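Local coordinates for SidF, inhibitor of growth family, member 3 (Legionella pneumophila subsp. pneumophila, PDB 4FYE), which probably removes a phosphate from phosphoinositide lipids, acting as a phosphatidylinositol-3,4,5-trisphosphate 3-phosphatase of the bacterium Legionella, at residues A[28-33]-A[79-84]; A[87-92]-A[171-176]. The protein carries 1 engineered substitution. One frame throughout, in Å; residues are numbered along the deposited sequence.

Contact 1: residues A[28-33]-A[79-84]; sequences QHLAYG and IDNLVA
Ala31, in the irregular segment 28-33, lies against Asn81 on the helical segment 79-84, their CA atoms 6.2 Å apart. The backbone is extended at Ala31, which turns its N-H and C=O to the same side, toward the helix. One side-chain amide answers both groups. Asn81 OD1 accepts from Ala31 N at 2.8 Å, and Asn81 ND2 donates to Ala31 O at 3.1 Å. Each carbonyl oxygen is met in its own plane on a lone pair, with C=O...donor angles of 135° and 136°, and Ala31 O lies close to the plane of the Asn81 amide. The two bonds therefore run side by side, as between paired strands, with an asparagine standing in for one backbone. CG of Asn81 stands beside its backbone N, chi1 -70°, a setting that sends the amide out from the helix to the loop. The apolar part is small. The methyl of Ala31 rests on the CB of Asp80 at 3.9 Å, and the Leu30 side chain flanks the amide, its CD1 3.9 Å from Asn81 ND2. Asp80 turns its charge to another partner, a salt bridge from OD1 to Lys113 on helix 98-119. Asn81 ND2 also donates to the carbonyl oxygen of Gly713, far along the chain. Donor and acceptor on Ala31 leave the amide one sensible flip, and the Gly713 bond agrees with it, so the loop is fixed to the helix by polar pairing rather than by hydrophobic burial.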
# COMPACT_ATOMS: atom_id res chain seq x y z
N GLN A 28 -5.51 14.15 -21.87
CA GLN A 28 -5.25 13.51 -20.56
C GLN A 28 -6.27 12.41 -20.31
O GLN A 28 -7.40 12.48 -20.81
CB GLN A 28 -5.24 14.54 -19.44
CG GLN A 28 -4.43 15.77 -19.81
CD GLN A 28 -4.45 16.88 -18.79
OE1 GLN A 28 -5.18 16.84 -17.81
NE2 GLN A 28 -3.61 17.89 -19.01
N HIS A 29 -5.87 11.38 -19.58
CA HIS A 29 -6.83 10.35 -19.17
C HIS A 29 -7.97 10.80 -18.24
O HIS A 29 -9.02 10.14 -18.16
CB HIS A 29 -6.05 9.18 -18.59
CG HIS A 29 -5.05 8.58 -19.57
ND1 HIS A 29 -5.34 8.40 -20.91
CD2 HIS A 29 -3.75 8.13 -19.39
CE1 HIS A 29 -4.28 7.88 -21.53
NE2 HIS A 29 -3.30 7.72 -20.60
N LEU A 30 -7.79 11.89 -17.52
CA LEU A 30 -8.82 12.33 -16.59
C LEU A 30 -8.42 13.71 -16.06
O LEU A 30 -7.26 14.12 -16.22
CB LEU A 30 -8.99 11.30 -15.45
CG LEU A 30 -7.93 11.31 -14.33
CD1 LEU A 30 -8.50 11.73 -12.96
CD2 LEU A 30 -7.33 9.93 -14.25
N ALA A 31 -9.35 14.41 -15.45
CA ALA A 31 -9.06 15.76 -15.01
C ALA A 31 -8.50 15.79 -13.60
O ALA A 31 -9.08 15.26 -12.66
CB ALA A 31 -10.28 16.63 -15.10
N TYR A 32 -7.34 16.41 -13.48
CA TYR A 32 -6.71 16.60 -12.17
C TYR A 32 -6.81 18.01 -11.56
O TYR A 32 -6.65 18.14 -10.33
CB TYR A 32 -5.26 16.28 -12.35
CG TYR A 32 -5.03 14.85 -12.57
CD1 TYR A 32 -4.92 13.96 -11.47
CD2 TYR A 32 -4.87 14.35 -13.86
CE1 TYR A 32 -4.66 12.60 -11.66
CE2 TYR A 32 -4.61 12.99 -14.07
CZ TYR A 32 -4.51 12.14 -12.98
OH TYR A 32 -4.19 10.82 -13.19
N GLY A 33 -7.07 19.04 -12.40
CA GLY A 33 -7.19 20.44 -12.02
C GLY A 33 -5.85 21.00 -11.54
O GLY A 33 -4.80 20.41 -11.78
N ILE A 79 -16.88 17.85 -11.83
CA ILE A 79 -17.75 18.00 -12.99
C ILE A 79 -17.23 17.15 -14.19
O ILE A 79 -17.95 16.34 -14.75
CB ILE A 79 -17.88 19.46 -13.46
CG1 ILE A 79 -18.30 20.46 -12.36
CG2 ILE A 79 -18.76 19.56 -14.67
CD1 ILE A 79 -19.66 20.33 -11.79
N ASP A 80 -15.97 17.32 -14.54
CA ASP A 80 -15.41 16.80 -15.77
C ASP A 80 -15.34 15.30 -15.72
O ASP A 80 -15.59 14.64 -16.73
CB ASP A 80 -13.97 17.33 -16.01
CG ASP A 80 -13.93 18.83 -16.35
OD1 ASP A 80 -14.97 19.43 -16.72
OD2 ASP A 80 -12.83 19.43 -16.23
N ASN A 81 -14.95 14.79 -14.55
CA ASN A 81 -14.73 13.35 -14.40
C ASN A 81 -16.08 12.61 -14.41
O ASN A 81 -16.19 11.58 -15.01
CB ASN A 81 -13.86 13.00 -13.19
CG ASN A 81 -12.37 13.44 -13.36
OD1 ASN A 81 -11.84 13.48 -14.46
ND2 ASN A 81 -11.71 13.75 -12.27
N LEU A 82 -17.12 13.18 -13.83
CA LEU A 82 -18.44 12.60 -13.92
C LEU A 82 -18.96 12.75 -15.38
O LEU A 82 -19.58 11.80 -15.94
CB LEU A 82 -19.38 13.31 -12.92
CG LEU A 82 -20.75 12.74 -12.51
CD1 LEU A 82 -21.81 13.84 -12.28
CD2 LEU A 82 -21.27 11.76 -13.52
N VAL A 83 -18.70 13.90 -16.00
CA VAL A 83 -19.15 14.11 -17.40
C VAL A 83 -18.58 13.06 -18.28
O VAL A 83 -19.27 12.58 -19.15
CB VAL A 83 -18.73 15.44 -18.01
CG1 VAL A 83 -18.70 15.36 -19.54
CG2 VAL A 83 -19.71 16.50 -17.57
N ALA A 84 -17.33 12.68 -18.03
CA ALA A 84 -16.68 11.64 -18.85
C ALA A 84 -17.38 10.28 -18.61
O ALA A 84 -17.79 9.63 -19.55
CB ALA A 84 -15.17 11.56 -18.57

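Contact 2: residues A[87-92]-A[171-176]; sequences KSLIDK and DKEGHN
Glu173 runs its CG anti to the backbone N and then turns about CB-CG, chi2 69°, which carries its carboxylate across to Ser88 and Lys92 on the neighbouring helix. Ser88 likewise holds OG anti to its own backbone N, turned to the same carboxylate. The setting is a helix-helix crossing: segment 87-92, late in helix 71-92, meets segment 171-176 of helix 167-180 nearly at right angles, 101°, with the axes 10.0 Å apart at closest approach. At such a crossing the two helices meet over a short patch, and within 171-176 Glu173 makes every contact. Leu89 provides the apolar floor. The side chains of Leu89 and Glu173 run alongside each other, pointing opposite ways, which brings Leu89 CD1 to 3.5 Å from Glu173 CG, while Leu89 CD2 lies 3.9 Å from Glu173 CB. Leu89 also touches Ala169 and Leu170, one turn earlier on helix 167-180, so it packs against two successive turns of that helix. The other flank of helix 71-92 is tied by charge to helix 98-119, through Lys87 to Asp106 and Asp91 to Lys102. Ser88 and Lys92, four residues apart, share one side of their helix and converge on a single oxygen of the buried Glu173. The ammonium probably stabilises the ionised carboxylate. Ser88 OG donates to the anti lone pair of Glu173 OE2 at 2.8 Å. The Lys92 chain, bent about CG-CD, runs head-on to that of Glu173 and completes a salt bridge in which NZ lies 2.8 Å from Glu173 OE2, on the syn side and 24° out of the carboxylate plane.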
# COMPACT_ATOMS: atom_id res chain seq x y z
N LYS A 87 -20.50 10.06 -20.45
CA LYS A 87 -20.49 10.03 -21.92
C LYS A 87 -20.19 8.61 -22.36
O LYS A 87 -20.72 8.10 -23.38
CB LYS A 87 -19.47 11.00 -22.48
CG LYS A 87 -19.98 12.42 -22.51
CD LYS A 87 -19.01 13.35 -23.20
CE LYS A 87 -19.61 14.73 -23.22
NZ LYS A 87 -18.85 15.61 -24.12
N SER A 88 -19.36 7.97 -21.54
CA SER A 88 -18.98 6.58 -21.77
C SER A 88 -20.24 5.71 -21.67
O SER A 88 -20.48 4.90 -22.56
CB SER A 88 -17.91 6.15 -20.78
OG SER A 88 -17.48 4.85 -21.06
N LEU A 89 -21.08 5.94 -20.66
CA LEU A 89 -22.33 5.18 -20.49
C LEU A 89 -23.34 5.37 -21.59
O LEU A 89 -23.88 4.37 -22.09
CB LEU A 89 -23.01 5.44 -19.14
CG LEU A 89 -22.98 4.32 -18.09
CD1 LEU A 89 -21.85 3.32 -18.29
CD2 LEU A 89 -23.02 4.82 -16.65
N ILE A 90 -23.58 6.62 -21.99
CA ILE A 90 -24.52 6.83 -23.12
C ILE A 90 -23.98 6.33 -24.47
O ILE A 90 -24.76 6.01 -25.36
CB ILE A 90 -25.18 8.24 -23.20
CG1 ILE A 90 -24.21 9.34 -23.62
CG2 ILE A 90 -25.83 8.64 -21.87
CD1 ILE A 90 -24.41 10.61 -22.80
N ASP A 91 -22.65 6.24 -24.60
CA ASP A 91 -22.02 5.69 -25.82
C ASP A 91 -22.17 4.18 -25.90
O ASP A 91 -22.44 3.64 -26.97
CB ASP A 91 -20.53 6.07 -25.94
CG ASP A 91 -20.30 7.43 -26.63
OD1 ASP A 91 -21.26 8.24 -26.80
OD2 ASP A 91 -19.13 7.72 -26.98
N LYS A 92 -22.03 3.49 -24.78
CA LYS A 92 -22.14 2.06 -24.85
C LYS A 92 -23.57 1.56 -24.62
O LYS A 92 -23.79 0.35 -24.61
CB LYS A 92 -21.10 1.36 -23.95
CG LYS A 92 -21.54 1.13 -22.51
CD LYS A 92 -20.49 0.35 -21.75
CE LYS A 92 -19.15 1.07 -21.77
NZ LYS A 92 -18.33 0.58 -20.63
N ASP A 171 -21.09 6.08 -11.22
CA ASP A 171 -20.01 5.83 -10.27
C ASP A 171 -19.18 4.63 -10.71
O ASP A 171 -17.97 4.76 -11.00
CB ASP A 171 -20.68 5.60 -8.92
CG ASP A 171 -19.70 5.24 -7.82
OD1 ASP A 171 -18.74 6.02 -7.57
OD2 ASP A 171 -19.92 4.16 -7.22
N LYS A 172 -19.85 3.49 -10.83
CA LYS A 172 -19.23 2.27 -11.36
C LYS A 172 -18.50 2.54 -12.66
O LYS A 172 -17.38 2.10 -12.83
CB LYS A 172 -20.30 1.21 -11.59
CG LYS A 172 -19.86 -0.22 -11.35
CD LYS A 172 -21.05 -1.08 -10.91
CE LYS A 172 -21.41 -0.85 -9.44
NZ LYS A 172 -22.87 -0.98 -9.16
N GLU A 173 -19.10 3.25 -13.59
CA GLU A 173 -18.35 3.53 -14.83
C GLU A 173 -17.14 4.47 -14.65
O GLU A 173 -16.15 4.37 -15.36
CB GLU A 173 -19.27 4.09 -15.90
CG GLU A 173 -18.61 4.23 -17.26
CD GLU A 173 -18.30 2.87 -17.91
OE1 GLU A 173 -18.54 1.80 -17.29
OE2 GLU A 173 -17.81 2.88 -19.06
N GLY A 174 -17.23 5.42 -13.73
CA GLY A 174 -16.12 6.33 -13.54
C GLY A 174 -14.94 5.50 -13.06
O GLY A 174 -13.82 5.65 -13.56
N HIS A 175 -15.21 4.61 -12.09
CA HIS A 175 -14.20 3.71 -11.59
C HIS A 175 -13.63 2.86 -12.70
O HIS A 175 -12.40 2.73 -12.79
CB HIS A 175 -14.70 2.90 -10.39
CG HIS A 175 -14.79 3.72 -9.10
ND1 HIS A 175 -13.69 4.10 -8.40
CD2 HIS A 175 -15.89 4.23 -8.40
CE1 HIS A 175 -14.07 4.80 -7.31
NE2 HIS A 175 -15.41 4.88 -7.31
N ASN A 176 -14.48 2.35 -13.60
CA ASN A 176 -13.94 1.48 -14.64
C ASN A 176 -13.02 2.16 -15.60
O ASN A 176 -12.07 1.55 -16.11
CB ASN A 176 -15.01 0.76 -15.46
CG ASN A 176 -15.83 -0.23 -14.65
OD1 ASN A 176 -16.84 -0.73 -15.15
ND2 ASN A 176 -15.43 -0.49 -13.38

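In the fold
From the N terminus, the chain leaves helix 9-16 and passes through the loop holding residues 28-33, then strands 39-42 and 50-55, before helix 71-92 closes contact 1. That helix runs on directly into contact 2, which closes only after helices 98-119 and 136-163, when helix 167-180 returns to it. The two loops are in series, neither nesting nor crossing, and their centres lie 12 Å apart. Helix 71-92 is the shared element: contact 1 joins it to the loop leading into the six-stranded sheet, and contact 2 to the helix preceding strand 184-189, which pairs in parallel with 50-55 in that same sheet.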